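PDB 2R7H: putative D-alanine N-acetyltransferase of GNAT family from Desulfovibrio desulfuricans subsp. desulfuricans, which probably transfers an acyl group, likely acetyl from acetyl-coenzyme A, to an amine of a substrate that is not established. Local coordinates for residues H69-T74 with R113-E118; G81-G86 with Y98-A103; E92-L97 with G128-A133; A133-I138 with I170-E175. All coordinates share one frame; numbering follows the deposited sequence.

Contact 1: H69-T74 with R113-E118; sequences HFVFAT and RALLAE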
loop_
_atom_site.group_PDB
_atom_site.type_symbol
_atom_site.label_atom_id
_atom_site.label_comp_id
_atom_site.label_asym_id
_atom_site.label_seq_id
_atom_site.Cartn_x
_atom_site.Cartn_y
_atom_site.Cartn_z
ATOM N N HIS B 69 4.934 -10.414 9.049
ATOM C CA HIS B 69 4.759 -11.585 9.874
ATOM C C HIS B 69 4.536 -12.770 8.963
ATOM O O HIS B 69 4.047 -12.620 7.835
ATOM C CB HIS B 69 3.567 -11.365 10.786
ATOM C CG HIS B 69 3.750 -10.212 11.707
ATOM N ND1 HIS B 69 4.123 -10.374 13.021
ATOM C CD2 HIS B 69 3.702 -8.877 11.487
ATOM C CE1 HIS B 69 4.227 -9.185 13.591
ATOM N NE2 HIS B 69 3.983 -8.259 12.682
ATOM N N PHE B 70 4.853 -13.945 9.492
ATOM C CA PHE B 70 4.798 -15.204 8.767
ATOM C C PHE B 70 4.242 -16.364 9.571
ATOM O O PHE B 70 4.414 -16.398 10.785
ATOM C CB PHE B 70 6.251 -15.617 8.419
ATOM C CG PHE B 70 6.964 -14.649 7.533
ATOM C CD1 PHE B 70 7.687 -13.597 8.063
ATOM C CD2 PHE B 70 6.858 -14.757 6.171
ATOM C CE1 PHE B 70 8.316 -12.667 7.241
ATOM C CE2 PHE B 70 7.474 -13.831 5.353
ATOM C CZ PHE B 70 8.202 -12.785 5.896
ATOM N N VAL B 71 3.561 -17.287 8.876
ATOM C CA VAL B 71 3.098 -18.578 9.475
ATOM C C VAL B 71 3.599 -19.599 8.444
ATOM O O VAL B 71 3.168 -19.567 7.290
ATOM C CB VAL B 71 1.563 -18.762 9.638
ATOM C CG1 VAL B 71 1.295 -20.165 10.224
ATOM C CG2 VAL B 71 0.922 -17.656 10.506
ATOM N N PHE B 72 4.575 -20.424 8.824
ATOM C CA PHE B 72 5.144 -21.442 7.946
ATOM C C PHE B 72 4.557 -22.813 8.289
ATOM O O PHE B 72 4.568 -23.181 9.448
ATOM C CB PHE B 72 6.668 -21.523 8.137
ATOM C CG PHE B 72 7.392 -20.208 7.943
ATOM C CD1 PHE B 72 7.577 -19.696 6.680
ATOM C CD2 PHE B 72 7.899 -19.503 9.028
ATOM C CE1 PHE B 72 8.238 -18.504 6.491
ATOM C CE2 PHE B 72 8.579 -18.321 8.848
ATOM C CZ PHE B 72 8.748 -17.816 7.567
ATOM N N ALA B 73 4.001 -23.532 7.308
ATOM C CA ALA B 73 3.464 -24.886 7.506
ATOM C C ALA B 73 4.613 -25.842 7.121
ATOM O O ALA B 73 5.095 -25.799 5.972
ATOM C CB ALA B 73 2.238 -25.114 6.613
ATOM N N THR B 74 5.112 -26.641 8.074
ATOM C CA THR B 74 6.207 -27.601 7.785
ATOM C C THR B 74 5.810 -29.079 8.035
ATOM O O THR B 74 4.947 -29.361 8.856
ATOM C CB THR B 74 7.485 -27.306 8.599
ATOM O OG1 THR B 74 7.167 -27.350 9.995
ATOM C CG2 THR B 74 8.066 -25.960 8.258
ATOM N N ARG B 113 -6.392 -23.174 3.608
ATOM C CA ARG B 113 -7.407 -22.773 4.616
ATOM C C ARG B 113 -6.860 -22.834 6.047
ATOM O O ARG B 113 -7.212 -21.981 6.852
ATOM C CB ARG B 113 -8.835 -23.406 4.419
ATOM C CG ARG B 113 -8.957 -24.847 3.840
ATOM C CD ARG B 113 -10.402 -25.353 3.618
ATOM N NE ARG B 113 -11.009 -26.077 4.735
ATOM C CZ ARG B 113 -11.068 -27.407 4.795
ATOM N N ALA B 114 -5.982 -23.804 6.328
ATOM C CA ALA B 114 -5.322 -23.964 7.625
ATOM C C ALA B 114 -4.366 -22.798 7.890
ATOM O O ALA B 114 -4.308 -22.281 8.998
ATOM C CB ALA B 114 -4.539 -25.274 7.670
ATOM N N LEU B 115 -3.588 -22.416 6.879
ATOM C CA LEU B 115 -2.684 -21.272 7.000
ATOM C C LEU B 115 -3.459 -19.978 7.229
ATOM O O LEU B 115 -3.074 -19.192 8.087
ATOM C CB LEU B 115 -1.753 -21.166 5.790
ATOM C CG LEU B 115 -0.575 -22.121 5.786
ATOM C CD1 LEU B 115 0.017 -22.277 4.344
ATOM C CD2 LEU B 115 0.479 -21.674 6.790
ATOM N N LEU B 116 -4.536 -19.753 6.491
ATOM C CA LEU B 116 -5.356 -18.559 6.700
ATOM C C LEU B 116 -5.946 -18.556 8.139
ATOM O O LEU B 116 -6.026 -17.505 8.771
ATOM C CB LEU B 116 -6.502 -18.491 5.704
ATOM C CG LEU B 116 -7.523 -17.360 5.849
ATOM C CD1 LEU B 116 -6.957 -15.930 5.673
ATOM C CD2 LEU B 116 -8.660 -17.596 4.894
ATOM N N ALA B 117 -6.437 -19.715 8.612
ATOM C CA ALA B 117 -6.973 -19.804 9.979
ATOM C C ALA B 117 -5.906 -19.372 11.020
ATOM O O ALA B 117 -6.202 -18.690 12.010
ATOM C CB ALA B 117 -7.514 -21.212 10.257
ATOM N N GLU B 118 -4.659 -19.736 10.791
ATOM C CA GLU B 118 -3.607 -19.329 11.715
ATOM C C GLU B 118 -3.331 -17.811 11.672
ATOM O O GLU B 118 -3.076 -17.178 12.715
ATOM C CB GLU B 118 -2.328 -20.135 11.445
ATOM C CG GLU B 118 -2.463 -21.642 11.650
ATOM C CD GLU B 118 -3.079 -22.057 12.989
ATOM O OE1 GLU B 118 -2.680 -21.529 14.027
ATOM O OE2 GLU B 118 -3.973 -22.929 12.976
#
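Leu115 pushes its CD2 methyl between Val71 and Ala73, the two residues of strand 69-74 whose side chains point at helix segment 113-118. This is helix-on-sheet packing in the GNAT fold: helix 111-125, which follows strand 94-102, lies across one face of the central sheet. The segment axes pass 9.0 Å apart, running roughly antiparallel at 144°. Leu115 CD2 lies 3.8 Å from Val71 CG1 and 3.9 Å from Ala73 CB, and it also rests 3.5 Å from Val71 O, so one methyl covers both side chains and the peptide oxygen between them. The valine and leucine side chains run past one another from opposing backbones. The valine places CG1 anti to its own N (chi1 178°), which brings this methyl between Leu115 and the next helical turn, where Glu118 CB meets it at 3.8 Å. Glu118 touches the strand through its aliphatic base alone; the chain bends at chi2 (-51°) and carries the carboxylate away, to a salt bridge from OE1 to Arg24.

Further out, Leu115 also rests on Ile100 and Val102 of strand 94-102, and Ala114 on Phe22, so the helix spans several strands. Phe72 turns to the other face of the sheet, against Met79 and Tyr82. Ala73 CB also lies 4.2 Å from Leu115 CG, the carbon that carries CD2.

Contact 2: G81-G86 with Y98-A103; sequences GYACYG and YWIAVA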
loop_
_atom_site.group_PDB
_atom_site.type_symbol
_atom_site.label_atom_id
_atom_site.label_comp_id
_atom_site.label_asym_id
_atom_site.label_seq_id
_atom_site.Cartn_x
_atom_site.Cartn_y
_atom_site.Cartn_z
ATOM N N GLY B 81 4.152 -24.989 2.808
ATOM C CA GLY B 81 3.607 -23.715 2.387
ATOM C C GLY B 81 3.733 -22.661 3.477
ATOM O O GLY B 81 4.318 -22.893 4.534
ATOM N N TYR B 82 3.224 -21.470 3.205
ATOM C CA TYR B 82 3.311 -20.405 4.196
ATOM C C TYR B 82 2.385 -19.258 3.843
ATOM O O TYR B 82 1.861 -19.184 2.718
ATOM C CB TYR B 82 4.757 -19.871 4.336
ATOM C CG TYR B 82 5.165 -18.842 3.324
ATOM C CD1 TYR B 82 5.278 -19.155 1.981
ATOM C CD2 TYR B 82 5.497 -17.558 3.723
ATOM C CE1 TYR B 82 5.629 -18.197 1.049
ATOM C CE2 TYR B 82 5.853 -16.599 2.806
ATOM C CZ TYR B 82 5.914 -16.917 1.477
ATOM O OH TYR B 82 6.298 -15.950 0.584
ATOM N N ALA B 83 2.192 -18.379 4.823
ATOM C CA ALA B 83 1.378 -17.165 4.672
ATOM C C ALA B 83 2.279 -15.999 5.129
ATOM O O ALA B 83 3.097 -16.170 6.038
ATOM C CB ALA B 83 0.184 -17.225 5.502
ATOM N N CYS B 84 2.143 -14.858 4.473
ATOM C CA CYS B 84 2.893 -13.633 4.749
ATOM C C CYS B 84 1.809 -12.556 4.982
ATOM O O CYS B 84 0.837 -12.412 4.202
ATOM C CB CYS B 84 3.788 -13.246 3.557
ATOM S SG CYS B 84 4.708 -11.734 3.950
ATOM N N TYR B 85 1.926 -11.814 6.066
ATOM C CA TYR B 85 0.921 -10.797 6.376
ATOM C C TYR B 85 1.490 -9.723 7.296
ATOM O O TYR B 85 2.590 -9.841 7.775
ATOM C CB TYR B 85 -0.319 -11.473 7.028
ATOM C CG TYR B 85 -0.105 -11.909 8.439
ATOM C CD1 TYR B 85 0.516 -13.096 8.749
ATOM C CD2 TYR B 85 -0.489 -11.072 9.491
ATOM C CE1 TYR B 85 0.729 -13.436 10.063
ATOM C CE2 TYR B 85 -0.303 -11.404 10.762
ATOM C CZ TYR B 85 0.309 -12.572 11.062
ATOM O OH TYR B 85 0.500 -12.846 12.377
ATOM N N GLY B 86 0.718 -8.668 7.560
ATOM C CA GLY B 86 1.231 -7.631 8.442
ATOM C C GLY B 86 0.267 -6.516 8.719
ATOM O O GLY B 86 -0.736 -6.378 8.034
ATOM N N TYR B 98 -0.668 -10.638 2.577
ATOM C CA TYR B 98 0.126 -10.434 1.346
ATOM C C TYR B 98 -0.090 -11.638 0.414
ATOM O O TYR B 98 -0.500 -11.444 -0.733
ATOM C CB TYR B 98 1.583 -10.021 1.707
ATOM C CG TYR B 98 1.603 -8.748 2.618
ATOM C CD1 TYR B 98 0.994 -7.575 2.190
ATOM C CD2 TYR B 98 2.287 -8.692 3.846
ATOM C CE1 TYR B 98 0.961 -6.404 2.986
ATOM C CE2 TYR B 98 2.273 -7.497 4.668
ATOM C CZ TYR B 98 1.600 -6.348 4.225
ATOM O OH TYR B 98 1.532 -5.110 4.949
ATOM N N TRP B 99 0.106 -12.871 0.900
ATOM C CA TRP B 99 -0.244 -14.085 0.117
ATOM C C TRP B 99 -0.116 -15.337 0.948
ATOM O O TRP B 99 0.443 -15.300 2.049
ATOM C CB TRP B 99 0.557 -14.265 -1.214
ATOM C CG TRP B 99 1.963 -14.146 -0.951
ATOM C CD1 TRP B 99 2.759 -15.082 -0.388
ATOM C CD2 TRP B 99 2.784 -12.993 -1.187
ATOM N NE1 TRP B 99 4.007 -14.584 -0.245
ATOM C CE2 TRP B 99 4.058 -13.306 -0.726
ATOM C CE3 TRP B 99 2.552 -11.722 -1.716
ATOM C CZ2 TRP B 99 5.118 -12.424 -0.800
ATOM C CZ3 TRP B 99 3.597 -10.843 -1.780
ATOM C CH2 TRP B 99 4.875 -11.204 -1.340
ATOM N N ILE B 100 -0.781 -16.383 0.471
ATOM C CA ILE B 100 -0.679 -17.697 1.026
ATOM C C ILE B 100 -0.115 -18.529 -0.154
ATOM O O ILE B 100 -0.722 -18.543 -1.206
ATOM C CB ILE B 100 -1.997 -18.293 1.505
ATOM C CG1 ILE B 100 -2.571 -17.455 2.637
ATOM C CG2 ILE B 100 -1.744 -19.752 2.041
ATOM C CD1 ILE B 100 -3.881 -17.940 3.151
ATOM N N ALA B 101 1.052 -19.156 0.003
ATOM C CA ALA B 101 1.655 -20.009 -1.051
ATOM C C ALA B 101 1.829 -21.437 -0.512
ATOM O O ALA B 101 2.421 -21.642 0.538
ATOM C CB ALA B 101 3.029 -19.427 -1.525
ATOM N N VAL B 102 1.314 -22.422 -1.248
ATOM C CA VAL B 102 1.415 -23.859 -0.906
ATOM C C VAL B 102 2.097 -24.597 -2.069
ATOM O O VAL B 102 1.756 -24.349 -3.235
ATOM C CB VAL B 102 0.015 -24.461 -0.663
ATOM C CG1 VAL B 102 0.053 -25.993 -0.568
ATOM C CG2 VAL B 102 -0.601 -23.850 0.627
ATOM N N ALA B 103 3.038 -25.492 -1.758
ATOM C CA ALA B 103 3.747 -26.280 -2.788
ATOM C C ALA B 103 2.718 -27.127 -3.568
ATOM O O ALA B 103 1.716 -27.533 -2.984
ATOM C CB ALA B 103 4.782 -27.149 -2.162
#
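Cys84 O is held by two successive backbone N-H groups, Tyr98 N at 2.8 Å and Trp99 N in a weak bond at 3.4 Å. Two residues thus face one, a classic beta bulge, in the antiparallel hairpin of strands 78-87 and 94-102 at the centre of the GNAT sheet. Cys84 N returns a bond to Trp99 O, and beyond the bulge Tyr82 and Ala101 exchange two through their N and O atoms.

The face carrying Tyr82, Cys84, Trp99 and Ala101 holds a second polar link. Trp99 NE1 donates to Tyr82 OH at 2.8 Å, nearly straight (170°) and in the plane of the indole. Tyr82 and Trp99 both put CG between N and the carbonyl carbon (chi1 83° and 51°), which brings the phenol oxygen to the indole edge. Cys84 CB sits over one face of the indole, toward its rim, while its SG meets the edge of the Tyr98 ring, 3.9 Å from CD2.

Phe44 meets Trp99 edge-to-face, and helix 46-61 packs on this same side through Ala52 and Leu55. Tyr98 and Trp99 line the pocket occupied by 2-ethoxyethanol, together with Tyr68, whose ring meets that of Tyr98. Past the bulge, the Tyr98 ring reaches along the partner strand until CE2 lies 3.5 Å from Gly86 N.

Contact 3: E92-L97 with G128-A133; sequences EGTYDL and GRLLFA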
loop_
_atom_site.group_PDB
_atom_site.type_symbol
_atom_site.label_atom_id
_atom_site.label_comp_id
_atom_site.label_asym_id
_atom_site.label_seq_id
_atom_site.Cartn_x
_atom_site.Cartn_y
_atom_site.Cartn_z
ATOM N N GLU B 92 -5.425 1.414 12.700
ATOM C CA GLU B 92 -5.610 0.786 14.025
ATOM C C GLU B 92 -6.379 -0.487 13.788
ATOM O O GLU B 92 -7.498 -0.413 13.357
ATOM C CB GLU B 92 -6.405 1.729 14.984
ATOM C CG GLU B 92 -7.013 1.126 16.324
ATOM C CD GLU B 92 -8.467 0.531 16.218
ATOM O OE1 GLU B 92 -9.490 1.298 16.095
ATOM O OE2 GLU B 92 -8.592 -0.714 16.357
ATOM N N GLY B 93 -5.773 -1.650 13.998
ATOM C CA GLY B 93 -6.499 -2.910 13.840
ATOM C C GLY B 93 -6.799 -3.441 12.451
ATOM O O GLY B 93 -7.642 -4.340 12.318
ATOM N N THR B 94 -6.151 -2.895 11.420
ATOM C CA THR B 94 -6.329 -3.376 10.049
ATOM C C THR B 94 -5.026 -4.051 9.638
ATOM O O THR B 94 -3.965 -3.534 9.944
ATOM C CB THR B 94 -6.710 -2.272 9.087
ATOM O OG1 THR B 94 -7.974 -1.749 9.493
ATOM C CG2 THR B 94 -6.911 -2.800 7.668
ATOM N N TYR B 95 -5.152 -5.186 8.971
ATOM C CA TYR B 95 -4.036 -6.010 8.523
ATOM C C TYR B 95 -4.213 -6.397 7.052
ATOM O O TYR B 95 -5.312 -6.507 6.577
ATOM C CB TYR B 95 -3.987 -7.310 9.367
ATOM C CG TYR B 95 -3.539 -7.070 10.786
ATOM C CD1 TYR B 95 -4.402 -6.515 11.731
ATOM C CD2 TYR B 95 -2.254 -7.368 11.177
ATOM C CE1 TYR B 95 -3.963 -6.229 13.025
ATOM C CE2 TYR B 95 -1.811 -7.092 12.439
ATOM C CZ TYR B 95 -2.667 -6.537 13.365
ATOM O OH TYR B 95 -2.216 -6.283 14.632
ATOM N N ASP B 96 -3.098 -6.618 6.395
ATOM C CA ASP B 96 -3.086 -7.099 5.036
ATOM C C ASP B 96 -2.503 -8.501 4.947
ATOM O O ASP B 96 -1.466 -8.762 5.529
ATOM C CB ASP B 96 -2.254 -6.219 4.144
ATOM C CG ASP B 96 -2.952 -4.917 3.815
ATOM O OD1 ASP B 96 -3.998 -4.931 3.141
ATOM O OD2 ASP B 96 -2.377 -3.900 4.159
ATOM N N LEU B 97 -3.216 -9.396 4.266
ATOM C CA LEU B 97 -2.697 -10.733 3.965
ATOM C C LEU B 97 -1.991 -10.522 2.621
ATOM O O LEU B 97 -2.652 -10.228 1.647
ATOM C CB LEU B 97 -3.837 -11.767 3.766
ATOM C CG LEU B 97 -3.382 -13.207 3.385
ATOM C CD1 LEU B 97 -2.466 -13.888 4.474
ATOM C CD2 LEU B 97 -4.650 -14.046 3.122
ATOM N N GLY B 128 -6.743 -7.128 16.159
ATOM C CA GLY B 128 -7.207 -6.776 14.829
ATOM C C GLY B 128 -8.699 -6.928 14.620
ATOM O O GLY B 128 -9.330 -7.812 15.206
ATOM N N ARG B 129 -9.249 -6.021 13.812
ATOM C CA ARG B 129 -10.643 -5.973 13.425
ATOM C C ARG B 129 -10.842 -6.474 12.009
ATOM O O ARG B 129 -11.843 -7.119 11.742
ATOM C CB ARG B 129 -11.130 -4.506 13.426
ATOM C CG ARG B 129 -10.909 -3.750 14.729
ATOM C CD ARG B 129 -11.213 -2.243 14.645
ATOM N NE ARG B 129 -10.378 -1.567 13.647
ATOM C CZ ARG B 129 -10.775 -1.174 12.440
ATOM N NH1 ARG B 129 -12.027 -1.327 12.024
ATOM N NH2 ARG B 129 -9.918 -0.589 11.635
ATOM N N LEU B 130 -9.903 -6.142 11.100
ATOM C CA LEU B 130 -10.002 -6.467 9.676
ATOM C C LEU B 130 -8.785 -7.078 9.071
ATOM O O LEU B 130 -7.703 -6.740 9.455
ATOM C CB LEU B 130 -10.244 -5.171 8.899
ATOM C CG LEU B 130 -11.562 -4.434 9.193
ATOM C CD1 LEU B 130 -11.562 -2.988 8.601
ATOM C CD2 LEU B 130 -12.615 -5.306 8.654
ATOM N N LEU B 131 -8.997 -7.962 8.107
ATOM C CA LEU B 131 -7.904 -8.571 7.349
ATOM C C LEU B 131 -8.298 -8.361 5.905
ATOM O O LEU B 131 -9.387 -8.803 5.497
ATOM C CB LEU B 131 -7.737 -10.067 7.591
ATOM C CG LEU B 131 -6.613 -10.782 6.819
ATOM C CD1 LEU B 131 -5.278 -10.162 7.139
ATOM C CD2 LEU B 131 -6.569 -12.308 7.085
ATOM N N PHE B 132 -7.423 -7.683 5.159
ATOM C CA PHE B 132 -7.655 -7.441 3.763
ATOM C C PHE B 132 -6.724 -8.274 2.887
ATOM O O PHE B 132 -5.611 -8.520 3.260
ATOM C CB PHE B 132 -7.473 -5.956 3.408
ATOM C CG PHE B 132 -8.572 -5.084 3.907
ATOM C CD1 PHE B 132 -9.775 -5.009 3.219
ATOM C CD2 PHE B 132 -8.443 -4.381 5.087
ATOM C CE1 PHE B 132 -10.758 -4.222 3.682
ATOM C CE2 PHE B 132 -9.420 -3.630 5.558
ATOM C CZ PHE B 132 -10.601 -3.521 4.849
ATOM N N ALA B 133 -7.258 -8.734 1.746
ATOM C CA ALA B 133 -6.500 -9.468 0.722
ATOM C C ALA B 133 -6.807 -8.842 -0.631
ATOM O O ALA B 133 -7.943 -8.577 -0.952
ATOM C CB ALA B 133 -6.825 -10.996 0.713
#
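Phe132 and Thr94 belong to the tightly packed part of this contact: Thr94 CG2 meets the edge of the phenyl ring, in its plane, 3.4 Å from CE2. The strands are parallel neighbours in the beta-alpha-beta unit 94-102, 111-125, 130-136 of the GNAT fold. Tyr95 supports the pairing twice, receiving Phe132 N on its O at 2.8 Å and giving its N to Leu130 O; Leu97 N to Phe132 O follows at 2.7 Å. On the face turned to helix 111-125, Leu131 CD1 fits between Tyr95 CB at 3.8 Å and Leu97 CB, while Leu116 of that helix covers both leucines.

The Glu92-Arg129 end is polar and partly exposed. Arg129, bent at chi3 (-60°), presents NE and NH2 side-on to Glu92 O, both bonds in the guanidinium plane. Its salt bridge to Glu92 OE2 is long and doubtful, since Glu92 is modelled in two conformers. The second subunit reaches both parts: its Phe162 meets the Phe132 ring and accepts from Thr94 OG1 on O, and its Ala161 O accepts from Arg129 NH1. Gly93 O is doubly bound, by Arg129 N at 2.8 Å and Leu130 N at 3.1 Å.

Contact 4: A133-I138 with I170-E175; sequences AETSGI and IIYRLE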
loop_
_atom_site.group_PDB
_atom_site.type_symbol
_atom_site.label_atom_id
_atom_site.label_comp_id
_atom_site.label_asym_id
_atom_site.label_seq_id
_atom_site.Cartn_x
_atom_site.Cartn_y
_atom_site.Cartn_z
ATOM N N ALA B 133 -7.258 -8.734 1.746
ATOM C CA ALA B 133 -6.500 -9.468 0.722
ATOM C C ALA B 133 -6.807 -8.842 -0.631
ATOM O O ALA B 133 -7.943 -8.577 -0.952
ATOM C CB ALA B 133 -6.825 -10.996 0.713
ATOM N N GLU B 134 -5.803 -8.675 -1.461
ATOM C CA GLU B 134 -5.988 -8.094 -2.798
ATOM C C GLU B 134 -5.588 -9.108 -3.842
ATOM O O GLU B 134 -4.607 -9.812 -3.657
ATOM C CB GLU B 134 -5.081 -6.875 -2.969
ATOM C CG GLU B 134 -5.296 -5.838 -1.954
ATOM C CD GLU B 134 -4.467 -4.595 -2.200
ATOM O OE1 GLU B 134 -3.378 -4.692 -2.793
ATOM O OE2 GLU B 134 -4.914 -3.533 -1.768
ATOM N N THR B 135 -6.358 -9.210 -4.922
ATOM C CA THR B 135 -5.973 -10.097 -5.987
ATOM C C THR B 135 -6.403 -9.506 -7.326
ATOM O O THR B 135 -7.001 -8.411 -7.384
ATOM C CB THR B 135 -6.470 -11.554 -5.758
ATOM O OG1 THR B 135 -5.795 -12.411 -6.676
ATOM C CG2 THR B 135 -7.981 -11.675 -5.917
ATOM N N SER B 136 -6.061 -10.219 -8.385
ATOM C CA SER B 136 -6.370 -9.813 -9.748
ATOM C C SER B 136 -7.717 -10.352 -10.204
ATOM O O SER B 136 -8.194 -11.371 -9.734
ATOM C CB SER B 136 -5.256 -10.260 -10.689
ATOM O OG SER B 136 -5.653 -10.153 -12.026
ATOM N N GLY B 137 -8.326 -9.655 -11.142
ATOM C CA GLY B 137 -9.618 -10.061 -11.687
ATOM C C GLY B 137 -9.548 -10.951 -12.916
ATOM O O GLY B 137 -10.615 -11.305 -13.438
ATOM N N ILE B 138 -8.330 -11.314 -13.363
ATOM C CA ILE B 138 -8.140 -12.169 -14.549
ATOM C C ILE B 138 -8.464 -13.651 -14.283
ATOM O O ILE B 138 -8.421 -14.119 -13.136
ATOM C CB ILE B 138 -6.722 -12.000 -15.236
ATOM C CG1 ILE B 138 -5.570 -12.541 -14.392
ATOM C CG2 ILE B 138 -6.481 -10.576 -15.675
ATOM C CD1 ILE B 138 -4.207 -12.360 -15.080
ATOM N N ILE B 170 -9.078 -6.599 -7.126
ATOM C CA ILE B 170 -10.278 -6.852 -6.318
ATOM C C ILE B 170 -9.775 -6.868 -4.873
ATOM O O ILE B 170 -8.778 -7.545 -4.576
ATOM C CB ILE B 170 -11.025 -8.177 -6.614
ATOM C CG1 ILE B 170 -11.564 -8.244 -8.051
ATOM C CG2 ILE B 170 -12.268 -8.302 -5.662
ATOM C CD1 ILE B 170 -10.566 -8.245 -9.093
ATOM N N ILE B 171 -10.443 -6.117 -3.997
ATOM C CA ILE B 171 -10.057 -6.028 -2.577
ATOM C C ILE B 171 -11.112 -6.778 -1.787
ATOM O O ILE B 171 -12.320 -6.461 -1.863
ATOM C CB ILE B 171 -9.906 -4.581 -2.058
ATOM C CG1 ILE B 171 -8.910 -3.777 -2.924
ATOM C CG2 ILE B 171 -9.405 -4.611 -0.604
ATOM C CD1 ILE B 171 -8.785 -2.273 -2.576
ATOM N N TYR B 172 -10.644 -7.815 -1.085
ATOM C CA TYR B 172 -11.439 -8.699 -0.278
ATOM C C TYR B 172 -11.287 -8.327 1.171
ATOM O O TYR B 172 -10.202 -8.079 1.659
ATOM C CB TYR B 172 -11.020 -10.173 -0.525
ATOM C CG TYR B 172 -11.572 -10.734 -1.804
ATOM C CD1 TYR B 172 -12.886 -11.216 -1.861
ATOM C CD2 TYR B 172 -10.800 -10.815 -2.941
ATOM C CE1 TYR B 172 -13.411 -11.723 -3.028
ATOM C CE2 TYR B 172 -11.330 -11.333 -4.107
ATOM C CZ TYR B 172 -12.616 -11.770 -4.146
ATOM O OH TYR B 172 -13.105 -12.255 -5.319
ATOM N N ARG B 173 -12.392 -8.326 1.877
ATOM C CA ARG B 173 -12.444 -7.948 3.277
ATOM C C ARG B 173 -12.855 -9.119 4.195
ATOM O O ARG B 173 -13.803 -9.815 3.885
ATOM C CB ARG B 173 -13.567 -6.910 3.386
ATOM C CG ARG B 173 -13.844 -6.312 4.769
ATOM C CD ARG B 173 -15.217 -5.762 4.767
ATOM N NE ARG B 173 -15.526 -5.119 6.029
ATOM C CZ ARG B 173 -15.154 -3.892 6.353
ATOM N NH1 ARG B 173 -14.382 -3.154 5.543
ATOM N NH2 ARG B 173 -15.513 -3.430 7.539
ATOM N N LEU B 174 -12.145 -9.319 5.313
ATOM C CA LEU B 174 -12.576 -10.316 6.315
ATOM C C LEU B 174 -12.666 -9.595 7.649
ATOM O O LEU B 174 -11.695 -9.014 8.109
ATOM C CB LEU B 174 -11.597 -11.475 6.475
ATOM C CG LEU B 174 -11.982 -12.630 7.421
ATOM C CD1 LEU B 174 -13.104 -13.453 6.843
ATOM C CD2 LEU B 174 -10.807 -13.532 7.618
ATOM N N GLU B 175 -13.845 -9.576 8.248
ATOM C CA GLU B 175 -14.032 -8.979 9.576
ATOM C C GLU B 175 -13.609 -10.088 10.522
ATOM O O GLU B 175 -14.118 -11.222 10.456
ATOM C CB GLU B 175 -15.467 -8.552 9.802
ATOM C CG GLU B 175 -15.868 -7.454 8.821
ATOM C CD GLU B 175 -17.246 -6.908 8.990
ATOM O OE1 GLU B 175 -17.895 -7.210 10.006
ATOM O OE2 GLU B 175 -17.684 -6.151 8.093
#
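Strands 130-136 and 167-175 pair antiparallel in the second half of the GNAT sheet, and segments 133-138 and 170-175 form the stretch where the first strand ends in a turn. Ala133 and Tyr172 exchange two backbone bonds, with Tyr172 N to Ala133 O at 2.8 Å. Thr135 and Ile170 do the same, Ile170 N reaching Thr135 O at 2.8 Å. Between these pairs Glu134 faces Ile171, and Glu134 CA comes 3.4 Å from Ile170 O in a CA-H...O contact.

On the face of Ala133, Thr135 and Tyr172, the threonine methyl CG2 approaches the tyrosine ring at its edge, 3.8 Å from CE2. Thr135 holds this methyl between N and the carbonyl carbon, with OG1 anti to N (chi1 -167°). Helix 142-150 covers the same side: Tyr148 packs on Ala133, Arg145 on Thr135 and Tyr172, and Glu149 OE2 is hydrogen-bonded to Tyr172 OH. On the other face the Glu134 and Ile171 side chains run alongside each other from neighbouring strands, Glu134 OE2 4.2 Å from Ile171 CD1; the carboxylate makes its salt bridge with Lys169.

Past the last pair, Ile170 bends at chi2 (64°) and lays CD1 against the backbone of Gly137, 3.3 Å from its CA. Here Ser136 OG accepts from Ile138 N at 3.2 Å, and it is also hydrogen-bonded to Asp167 OD1. The strand therefore ends in an ST turn, beside an antiparallel pair of the mixed sheet of the GNAT fold.

In the fold
Contacts 2, 3 and 4 follow one another across the sheet: contacts 2 and 3 share strand 94-102, and contacts 3 and 4 share strand 130-136, meeting at Ala133. Contact 1 differs in kind, laying a helix on the sheet by apolar packing, whereas the others rest on backbone pairing, antiparallel in contacts 2 and 4 and parallel in contact 3. Contact 2 lies nearest the centre of the chain; contacts 1 and 4 are also buried, while contact 3 is partly exposed; contacts 3 and 4, farther out, touch the second subunit. A probable backbone hydrogen bond from Ala73 N to Gly81 O, 2.9 Å, joins contacts 1 and 2. Leu116 links contact 1 to contact 3, its CD1 3.9 Å from Leu131 CD2.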